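Local coordinates for uncharacterized protein (Danio rerio, PDB 5HBA) that probably serves, as the A-chain globular head of complement C1q, in target recognition that starts the classical complement pathway of innate immunity, at residues A[81-84]-A[85-88]. Residues are numbered along the deposited sequence; the frame is centred on the assembly and turned at random.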
loop_
_atom_site.group_PDB
_atom_site.type_symbol
_atom_site.label_atom_id
_atom_site.label_comp_id
_atom_site.label_asym_id
_atom_site.label_seq_id
_atom_site.Cartn_x
_atom_site.Cartn_y
_atom_site.Cartn_z
ATOM N N PHE A 81 17.111 1.960 2.120
ATOM C CA PHE A 81 18.566 1.930 2.281
ATOM C C PHE A 81 18.971 1.788 3.751
ATOM O O PHE A 81 19.688 2.633 4.287
ATOM C CB PHE A 81 19.209 3.189 1.679
ATOM C CG PHE A 81 19.209 3.216 0.177
ATOM C CD1 PHE A 81 20.138 2.479 -0.542
ATOM C CD2 PHE A 81 18.289 3.989 -0.515
ATOM C CE1 PHE A 81 20.144 2.504 -1.933
ATOM C CE2 PHE A 81 18.286 4.023 -1.899
ATOM C CZ PHE A 81 19.213 3.272 -2.613
ATOM N N ASN A 82 18.515 0.715 4.393
ATOM C CA ASN A 82 18.861 0.453 5.786
ATOM C C ASN A 82 20.135 -0.376 5.927
ATOM O O ASN A 82 20.747 -0.774 4.926
ATOM C CB ASN A 82 17.704 -0.239 6.519
ATOM C CG ASN A 82 17.260 -1.520 5.835
ATOM O OD1 ASN A 82 16.354 -1.510 4.997
ATOM N ND2 ASN A 82 17.888 -2.637 6.199
ATOM N N SER A 83 20.520 -0.635 7.176
ATOM C CA SER A 83 21.739 -1.383 7.490
ATOM C C SER A 83 21.613 -2.884 7.197
ATOM O O SER A 83 20.505 -3.429 7.133
ATOM C CB SER A 83 22.118 -1.189 8.960
ATOM O OG SER A 83 21.536 -2.201 9.762
ATOM N N LYS A 84 22.763 -3.539 7.048
ATOM C CA LYS A 84 22.852 -4.943 6.637
ATOM C C LYS A 84 22.081 -5.921 7.528
ATOM O O LYS A 84 21.472 -6.871 7.039
ATOM C CB LYS A 84 24.321 -5.378 6.585
ATOM C CG LYS A 84 25.209 -4.520 5.700
ATOM C CD LYS A 84 26.636 -5.053 5.686
ATOM C CE LYS A 84 27.470 -4.362 4.619
ATOM N NZ LYS A 84 27.477 -2.879 4.795
ATOM N N SER A 85 22.125 -5.691 8.837
ATOM C CA SER A 85 21.539 -6.616 9.804
ATOM C C SER A 85 20.020 -6.466 9.920
ATOM O O SER A 85 19.349 -7.300 10.529
ATOM C CB SER A 85 22.190 -6.410 11.177
ATOM O OG SER A 85 22.200 -5.035 11.533
ATOM N N VAL A 86 19.485 -5.409 9.318
ATOM C CA VAL A 86 18.081 -5.045 9.484
ATOM C C VAL A 86 17.218 -5.501 8.294
ATOM O O VAL A 86 17.662 -5.469 7.143
ATOM C CB VAL A 86 17.960 -3.525 9.733
ATOM C CG1 VAL A 86 16.517 -3.048 9.647
ATOM C CG2 VAL A 86 18.574 -3.167 11.089
ATOM N N SER A 87 16.004 -5.963 8.591
ATOM C CA SER A 87 15.049 -6.410 7.576
ATOM C C SER A 87 13.757 -5.588 7.692
ATOM O O SER A 87 13.117 -5.582 8.744
ATOM C CB SER A 87 14.750 -7.900 7.766
ATOM O OG SER A 87 13.869 -8.373 6.762
ATOM N N LEU A 88 13.388 -4.879 6.625
ATOM C CA LEU A 88 12.208 -4.009 6.646
ATOM C C LEU A 88 11.252 -4.347 5.495
ATOM O O LEU A 88 11.646 -5.007 4.533
ATOM C CB LEU A 88 12.627 -2.540 6.537
ATOM C CG LEU A 88 13.598 -1.974 7.578
ATOM C CD1 LEU A 88 13.951 -0.511 7.276
ATOM C CD2 LEU A 88 13.007 -2.107 8.971
HETATM O O HOH W 1 15.313 -4.061 4.500
#
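Val86 N donates to Ser83 O at 3.1 Å with an N-H...O angle of 156°, closing a type I beta turn over Ser83 to Val86 in the loop that joins strands 75-80 and 87-98 of the C1q-domain beta sandwich. The same carbonyl oxygen takes a second bond, 2.9 Å from Asn82 ND2; the two donors arrive from opposite faces of the carbonyl plane, the Val86 N-H from well above it and the amide from nearer to it. Within the turn, the exposed Ser83 places its OG 3.4 Å from Val86 CG2 and forms a weak hydrogen bond, also 3.4 Å long, with Ser85 OG. A chi1 of 56° holds Asn82 CG over its own backbone, bringing the amide back to the carbonyl of the next residue. There ND2 lies 3.0 Å from Val86 O, while OD1 approaches Leu88 CD1 at 3.5 Å, the Asn82 and Leu88 side chains running alongside one another in opposing senses. A water 2.8 Å from Asn82 OD1 links the amide to the backbone of Leu88. With an alanine at this position, Ser83 O is likely to keep the turn bond but lose its amide donor, and the bridging water one of its partners. Farther out, neighbouring subunits pack on the loop: Phe81 of the second subunit lies against Val86, and Leu88 of the third against Asn82. At the far end of the bridge, within the chain itself, the water accepts from Leu88 N at 3.0 Å.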